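Local coordinates for protein trehalose monomycolate transport factor A (Mycolicibacterium smegmatis MC2 155, PDB 6T84) that is required for MmpL3-dependent transport of trehalose monomycolate to the mycobacterial cell wall, and for growth and cell elongation, at residues G55-G59 and E60-I64; F65-E68 and E69-T72; G105-P109 and R110-S114. All coordinates share one frame; numbering follows the deposited sequence. Where two conformers were deposited one is given.

Contact 1: G55-G59 and E60-I64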
loop_
_atom_site.group_PDB
_atom_site.type_symbol
_atom_site.label_atom_id
_atom_site.label_comp_id
_atom_site.label_asym_id
_atom_site.label_seq_id
_atom_site.Cartn_x
_atom_site.Cartn_y
_atom_site.Cartn_z
ATOM N N GLY A 55 12.493 -6.976 2.586
ATOM C CA GLY A 55 13.326 -7.088 1.404
ATOM C C GLY A 55 13.626 -5.751 0.783
ATOM O O GLY A 55 13.426 -4.707 1.387
ATOM N N GLN A 56 14.109 -5.772 -0.451
ATOM C CA GLN A 56 14.372 -4.533 -1.213
ATOM C C GLN A 56 13.912 -4.737 -2.643
ATOM O O GLN A 56 13.995 -5.849 -3.171
ATOM C CB GLN A 56 15.854 -4.184 -1.295
ATOM C CG GLN A 56 16.458 -3.687 0.040
ATOM C CD GLN A 56 17.899 -3.213 -0.116
ATOM O OE1 GLN A 56 18.180 -2.011 -0.078
ATOM N NE2 GLN A 56 18.817 -4.162 -0.287
ATOM N N ILE A 57 13.433 -3.659 -3.264
ATOM C CA ILE A 57 13.119 -3.642 -4.705
ATOM C C ILE A 57 13.967 -2.535 -5.287
ATOM O O ILE A 57 13.766 -1.368 -4.934
ATOM C CB ILE A 57 11.634 -3.341 -4.965
ATOM C CG1 ILE A 57 10.725 -4.474 -4.462
ATOM C CG2 ILE A 57 11.383 -3.085 -6.459
ATOM C CD1 ILE A 57 9.249 -4.138 -4.557
ATOM N N ARG A 58 14.939 -2.911 -6.133
ATOM C CA ARG A 58 15.868 -1.992 -6.778
ATOM C C ARG A 58 16.383 -0.959 -5.781
ATOM O O ARG A 58 16.349 0.249 -5.991
ATOM C CB ARG A 58 15.285 -1.392 -8.059
ATOM C CG ARG A 58 14.847 -2.461 -9.130
ATOM C CD ARG A 58 15.973 -3.399 -9.668
ATOM N NE ARG A 58 15.512 -4.366 -10.698
ATOM C CZ ARG A 58 16.261 -5.357 -11.205
ATOM N NH1 ARG A 58 17.506 -5.533 -10.787
ATOM N NH2 ARG A 58 15.772 -6.192 -12.128
ATOM N N GLY A 59 16.787 -1.457 -4.620
ATOM C CA GLY A 59 17.469 -0.608 -3.675
ATOM C C GLY A 59 16.597 0.025 -2.622
ATOM O O GLY A 59 17.119 0.739 -1.758
ATOM N N GLU A 60 15.289 -0.124 -2.698
ATOM C CA GLU A 60 14.399 0.521 -1.754
ATOM C C GLU A 60 13.736 -0.560 -0.889
ATOM O O GLU A 60 13.282 -1.600 -1.395
ATOM C CB GLU A 60 13.326 1.323 -2.482
ATOM C CG GLU A 60 13.895 2.542 -3.190
ATOM C CD GLU A 60 14.412 3.610 -2.249
ATOM O OE1 GLU A 60 14.086 3.616 -1.050
ATOM O OE2 GLU A 60 15.172 4.486 -2.737
ATOM N N ALA A 61 13.653 -0.304 0.420
ATOM C CA ALA A 61 13.048 -1.283 1.334
ATOM C C ALA A 61 11.587 -1.576 0.959
ATOM O O ALA A 61 10.806 -0.675 0.612
ATOM C CB ALA A 61 13.080 -0.765 2.775
ATOM N N VAL A 62 11.220 -2.856 1.069
ATOM C CA VAL A 62 9.827 -3.276 0.935
ATOM C C VAL A 62 9.527 -4.230 2.086
ATOM O O VAL A 62 10.333 -5.114 2.403
ATOM C CB VAL A 62 9.527 -3.918 -0.443
ATOM C CG1 VAL A 62 10.265 -5.241 -0.637
ATOM C CG2 VAL A 62 7.996 -4.144 -0.619
ATOM N N PHE A 63 8.392 -4.023 2.733
ATOM C CA PHE A 63 7.932 -4.876 3.834
ATOM C C PHE A 63 6.571 -5.450 3.502
ATOM O O PHE A 63 5.729 -4.735 2.955
ATOM C CB PHE A 63 7.837 -4.070 5.138
ATOM C CG PHE A 63 9.167 -3.360 5.543
ATOM C CD1 PHE A 63 10.424 -3.855 5.179
ATOM C CD2 PHE A 63 9.139 -2.233 6.284
ATOM C CE1 PHE A 63 11.638 -3.239 5.558
ATOM C CE2 PHE A 63 10.327 -1.616 6.693
ATOM C CZ PHE A 63 11.576 -2.125 6.326
ATOM N N ILE A 64 6.361 -6.734 3.758
ATOM C CA ILE A 64 5.095 -7.404 3.479
ATOM C C ILE A 64 4.688 -8.098 4.762
ATOM O O ILE A 64 5.505 -8.801 5.367
ATOM C CB ILE A 64 5.259 -8.420 2.339
ATOM C CG1 ILE A 64 5.849 -7.699 1.095
ATOM C CG2 ILE A 64 3.875 -9.054 2.009
ATOM C CD1 ILE A 64 7.333 -7.938 0.878
#

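Contact 2: F65-E68 and E69-T72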
loop_
_atom_site.group_PDB
_atom_site.type_symbol
_atom_site.label_atom_id
_atom_site.label_comp_id
_atom_site.label_asym_id
_atom_site.label_seq_id
_atom_site.Cartn_x
_atom_site.Cartn_y
_atom_site.Cartn_z
ATOM N N PHE A 65 3.438 -7.912 5.174
ATOM C CA PHE A 65 3.051 -8.471 6.475
ATOM C C PHE A 65 1.536 -8.587 6.540
ATOM O O PHE A 65 0.813 -7.995 5.729
ATOM C CB PHE A 65 3.582 -7.624 7.651
ATOM C CG PHE A 65 3.235 -6.186 7.536
ATOM C CD1 PHE A 65 2.020 -5.705 8.045
ATOM C CD2 PHE A 65 4.081 -5.308 6.866
ATOM C CE1 PHE A 65 1.652 -4.346 7.874
ATOM C CE2 PHE A 65 3.740 -3.950 6.735
ATOM C CZ PHE A 65 2.528 -3.467 7.246
ATOM N N ASP A 66 1.060 -9.386 7.499
ATOM C CA ASP A 66 -0.365 -9.538 7.737
ATOM C C ASP A 66 -0.741 -8.779 9.005
ATOM O O ASP A 66 0.011 -8.768 9.983
ATOM C CB ASP A 66 -0.738 -11.016 7.931
ATOM C CG ASP A 66 -0.392 -11.867 6.735
ATOM O OD1 ASP A 66 -0.339 -11.338 5.601
ATOM O OD2 ASP A 66 -0.224 -13.092 6.924
ATOM N N ILE A 67 -1.906 -8.148 8.966
ATOM C CA ILE A 67 -2.564 -7.617 10.155
ATOM C C ILE A 67 -3.765 -8.518 10.371
ATOM O O ILE A 67 -4.727 -8.460 9.606
ATOM C CB ILE A 67 -3.013 -6.161 9.936
ATOM C CG1 ILE A 67 -1.815 -5.328 9.417
ATOM C CG2 ILE A 67 -3.651 -5.603 11.210
ATOM C CD1 ILE A 67 -2.153 -3.860 9.149
ATOM N N GLU A 68 -3.722 -9.363 11.405
ATOM C CA GLU A 68 -4.679 -10.479 11.506
ATOM C C GLU A 68 -6.124 -10.104 11.194
ATOM O O GLU A 68 -6.666 -9.142 11.746
ATOM C CB GLU A 68 -4.624 -11.091 12.896
ATOM C CG GLU A 68 -3.458 -12.021 13.114
ATOM C CD GLU A 68 -3.289 -12.358 14.571
ATOM O OE1 GLU A 68 -3.971 -13.286 15.046
ATOM O OE2 GLU A 68 -2.497 -11.674 15.249
ATOM N N GLU A 69 -6.734 -10.889 10.306
ATOM C CA GLU A 69 -8.130 -10.722 9.899
ATOM C C GLU A 69 -8.444 -9.307 9.405
ATOM O O GLU A 69 -9.583 -8.843 9.498
ATOM C CB GLU A 69 -9.082 -11.151 11.018
ATOM C CG GLU A 69 -8.826 -12.564 11.522
ATOM C CD GLU A 69 -9.717 -12.933 12.694
ATOM O OE1 GLU A 69 -10.431 -12.039 13.204
ATOM O OE2 GLU A 69 -9.705 -14.117 13.103
ATOM N N VAL A 70 -7.450 -8.599 8.876
ATOM C CA VAL A 70 -7.711 -7.269 8.334
ATOM C C VAL A 70 -7.186 -7.203 6.903
ATOM O O VAL A 70 -7.947 -6.951 5.941
ATOM C CB VAL A 70 -7.068 -6.150 9.168
ATOM C CG1 VAL A 70 -7.193 -4.817 8.430
ATOM C CG2 VAL A 70 -7.702 -6.053 10.554
ATOM N N ALA A 71 -5.883 -7.410 6.755
ATOM C CA ALA A 71 -5.271 -7.209 5.453
ATOM C C ALA A 71 -3.870 -7.791 5.437
ATOM O O ALA A 71 -3.212 -7.894 6.477
ATOM C CB ALA A 71 -5.121 -5.710 5.151
ATOM N N THR A 72 -3.378 -8.062 4.230
ATOM C CA THR A 72 -1.957 -8.217 3.962
ATOM C C THR A 72 -1.505 -6.901 3.327
ATOM O O THR A 72 -2.162 -6.407 2.411
ATOM C CB THR A 72 -1.721 -9.381 2.989
ATOM O OG1 THR A 72 -2.087 -10.633 3.639
ATOM C CG2 THR A 72 -0.253 -9.478 2.491
#

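Contact 3: G105-P109 and R110-S114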
loop_
_atom_site.group_PDB
_atom_site.type_symbol
_atom_site.label_atom_id
_atom_site.label_comp_id
_atom_site.label_asym_id
_atom_site.label_seq_id
_atom_site.Cartn_x
_atom_site.Cartn_y
_atom_site.Cartn_z
ATOM N N GLY A 105 -12.330 12.290 -6.744
ATOM C CA GLY A 105 -13.242 11.835 -7.790
ATOM C C GLY A 105 -13.165 10.322 -7.958
ATOM O O GLY A 105 -12.361 9.640 -7.320
ATOM N N ALA A 106 -14.048 9.796 -8.779
ATOM C CA ALA A 106 -14.075 8.378 -9.110
ATOM C C ALA A 106 -13.218 8.109 -10.332
ATOM O O ALA A 106 -13.165 8.920 -11.284
ATOM C CB ALA A 106 -15.487 7.947 -9.462
ATOM N N ILE A 107 -12.595 6.925 -10.350
ATOM C CA ILE A 107 -11.966 6.396 -11.564
ATOM C C ILE A 107 -12.314 4.923 -11.641
ATOM O O ILE A 107 -11.725 4.101 -10.926
ATOM C CB ILE A 107 -10.442 6.570 -11.622
ATOM C CG1 ILE A 107 -9.997 7.989 -11.285
ATOM C CG2 ILE A 107 -9.921 6.127 -13.019
ATOM C CD1 ILE A 107 -8.434 8.128 -11.188
ATOM N N GLY A 108 -13.211 4.570 -12.532
ATOM C CA GLY A 108 -13.496 3.167 -12.702
ATOM C C GLY A 108 -14.010 2.523 -11.438
ATOM O O GLY A 108 -14.975 2.978 -10.816
ATOM N N PRO A 109 -13.359 1.430 -11.033
ATOM C CA PRO A 109 -13.800 0.694 -9.859
ATOM C C PRO A 109 -13.372 1.365 -8.572
ATOM O O PRO A 109 -13.630 0.807 -7.492
ATOM C CB PRO A 109 -13.058 -0.650 -10.036
ATOM C CG PRO A 109 -11.774 -0.259 -10.695
ATOM C CD PRO A 109 -12.181 0.809 -11.683
ATOM N N ARG A 110 -12.644 2.508 -8.656
ATOM C CA ARG A 110 -11.988 3.123 -7.488
ATOM C C ARG A 110 -12.436 4.566 -7.271
ATOM O O ARG A 110 -13.020 5.232 -8.150
ATOM C CB ARG A 110 -10.449 3.058 -7.674
ATOM C CG ARG A 110 -9.895 1.644 -7.480
ATOM C CD ARG A 110 -8.545 1.414 -8.088
ATOM N NE ARG A 110 -8.005 0.183 -7.557
ATOM C CZ ARG A 110 -7.873 -0.952 -8.191
ATOM N NH1 ARG A 110 -8.182 -1.054 -9.488
ATOM N NH2 ARG A 110 -7.405 -1.977 -7.528
ATOM N N MET A 111 -12.098 5.070 -6.071
ATOM C CA MET A 111 -12.231 6.465 -5.707
ATOM C C MET A 111 -10.874 6.972 -5.257
ATOM O O MET A 111 -10.104 6.225 -4.649
ATOM C CB MET A 111 -13.241 6.616 -4.546
ATOM C CG MET A 111 -14.629 6.086 -4.865
ATOM S SD MET A 111 -15.462 7.362 -5.803
ATOM C CE MET A 111 -17.034 6.536 -6.209
ATOM N N VAL A 112 -10.578 8.225 -5.588
ATOM C CA VAL A 112 -9.336 8.888 -5.205
ATOM C C VAL A 112 -9.645 9.924 -4.137
ATOM O O VAL A 112 -10.528 10.769 -4.335
ATOM C CB VAL A 112 -8.682 9.587 -6.413
ATOM C CG1 VAL A 112 -7.332 10.169 -5.996
ATOM C CG2 VAL A 112 -8.550 8.618 -7.596
ATOM N N TYR A 113 -8.888 9.877 -3.033
ATOM C CA TYR A 113 -8.992 10.840 -1.945
ATOM C C TYR A 113 -7.611 11.476 -1.774
ATOM O O TYR A 113 -6.570 10.826 -1.999
ATOM C CB TYR A 113 -9.404 10.146 -0.613
ATOM C CG TYR A 113 -10.701 9.403 -0.747
ATOM C CD1 TYR A 113 -10.714 8.083 -1.213
ATOM C CD2 TYR A 113 -11.893 9.982 -0.411
ATOM C CE1 TYR A 113 -11.888 7.350 -1.297
ATOM C CE2 TYR A 113 -13.105 9.244 -0.557
ATOM C CZ TYR A 113 -13.068 7.951 -1.001
ATOM O OH TYR A 113 -14.225 7.224 -1.196
ATOM N N SER A 114 -7.565 12.729 -1.333
ATOM C CA SER A 114 -6.254 13.308 -1.072
ATOM C C SER A 114 -6.336 14.421 -0.050
ATOM O O SER A 114 -7.381 15.062 0.136
ATOM C CB SER A 114 -5.656 13.878 -2.353
ATOM O OG SER A 114 -4.323 14.348 -2.150
HETATM O O HOH W 1 -15.722 4.483 -8.808
#

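Contact 1: G55-G59 and E60-I64
Gly-55 and Val-62 exchange both of their backbone hydrogen bonds, Gln-56 faces Ala-61 as a non-hydrogen-bonded pair, and Ile-57 and Glu-60 close a β-hairpin with a two-residue loop, whose short strand segments run at 126°. The tip is a type I' turn from Ile-57 to Glu-60. Arg-58 and Gly-59 both take positive phi there, as a type I' turn requires.

The closing pair is tight: Ile-57 N gives its hydrogen to Glu-60 O at 2.8 Å, and Glu-60 N answers to Ile-57 O at 3.0 Å. The hydrogen of Gln-56 CA also leans on Glu-60 O, with CA 3.1 Å from that oxygen, giving the carbonyl a second, weaker contact. On the face shared by Gly-55, Ile-57, Glu-60 and Val-62, the side chains of Ile-57 and Val-62 pack at a slant, Ile-57 CG1 lying 3.9 Å from Val-62 CG1. Val-62 turns that methyl between its own backbone N and carbonyl carbon (chi1 66°), which brings CG1 over the Gly-55 peptide, 3.7 Å from Gly-55 C. Leu-76 of the next strand and helix 159-175, through Arg-170 and Leu-166, continue this packing.

Glu-60 sets CG beside its backbone N (chi1 -69°), 3.7 Å from Gly-59 C, and a bend at the next bond turns the carboxylate, whose OE1 bonds to ND1 of His-77 on strand 71-77.

Four main-chain bonds thus hold the hairpin, apolar contact fixes one face beside the helix, and the Glu-60 carboxylate ties the exposed turn to the neighbouring strand.

Contact 2: F65-E68 and E69-T72
Asp-66 and Thr-72 stand side by side and point the same way across the hairpin of strands 60-67 and 71-77, next to a classic β-bulge in which Val-70 and Ala-71 both face Ile-67. Thr-72 OG1 donates to Asp-66 OD1 at 2.7 Å, arriving from above the carboxylate plane, 42° out of it. Thr-72 places OG1 beside its backbone N (chi1 -67°), which leaves CG2 to flank the same oxygen. Asp-66 has further partners: OD1 also forms a salt bridge with Arg-14 of helix 10-21, and OD2 accepts from Asn-51, so the buried carboxylate is gripped at both oxygens and probably stays ionised.

On the other face, Ile-67 and Val-70 meet at an angle, with Ile-67 CG2 4.0 Å from Val-70 CB. Ile-67 CG1 lies in the plane of the Phe-65 ring, at its edge, and that ring also meets the ring of Trp-36, the two planes about 10° apart.

The bulge puts two donors on one acceptor. Both reach Ile-67 O in its carbonyl plane, Val-70 N at 2.8 Å and Ala-71 N at 3.3 Å; in return, Ile-67 N meets Ala-71 O at 2.8 Å.

Contact 3: G105-P109 and R110-S114
Gly-105 O takes the amide hydrogen of Val-112 N at 2.9 Å. The reverse bond of this pair, Gly-105 N to Val-112 O, is weak at 3.4 Å. The hairpin of strands 102-107 and 110-114 is thus held less evenly here than at its turn, where Ile-107 N reaches Arg-110 O at 2.8 Å and Arg-110 N returns to Ile-107 O at 2.9 Å.

That turn is type II', with Gly-108 and Pro-109 at its corners. Gly-108 has the positive phi that the first corner of a type II' turn needs. The Gly-108 carbonyl is satisfied by a water, which donates to Gly-108 O at 2.6 Å and also to Arg-110 O, so Arg-110 O receives one hydrogen from the main chain and another from solvent.

Arg-110 leaves the turn extended from CG to NE, passing Pro-109 at a slant; NH1 lies 3.9 Å from Pro-109 CG. NH1 and NH2 bond to backbone carbonyls beyond the hairpin: NH1 to Ala-132 and Ala-135, NH2 to Pro-136 and Ala-139. On the same face Ile-107 CD1 packs against CG2 of Val-112 in one of that residue's two conformers, and Ile-107 continues against Val-129 of helix 126-134. Ala-106 and Met-111 face the other way. The bend at Met-111 chi2 (-81°) lays SD against Ala-106 CB at 3.7 Å.

With four carbonyl oxygens around it, the buried arginine is probably charged, its cost of burial offset by these acceptors, and it binds the hairpin's turn to the end of helix 126-134 and the segment after it.

All three contacts are hairpin connections in one antiparallel sheet of the N-terminal domain, which probably lies in the cytoplasm; that domain is sufficient for the interaction with MmpL3. Contacts 1 and 2 share strand 60-67, one at each end of it: their centres are 19 Å apart, yet they touch where Ile-64 CG2 packs 4.2 Å from Thr-72 CG2. Contact 3 lies across the chain's centre from contact 1, with centres 27 Å apart and nearest atoms about 16 Å apart. Contact 2 comes within about 12 Å of contact 3 at the nearest atoms, centres 23 Å apart. Strand 52-57 of contact 1 lies next to one outermost strand, 24-26, whereas contact 3 contains the other, 102-107.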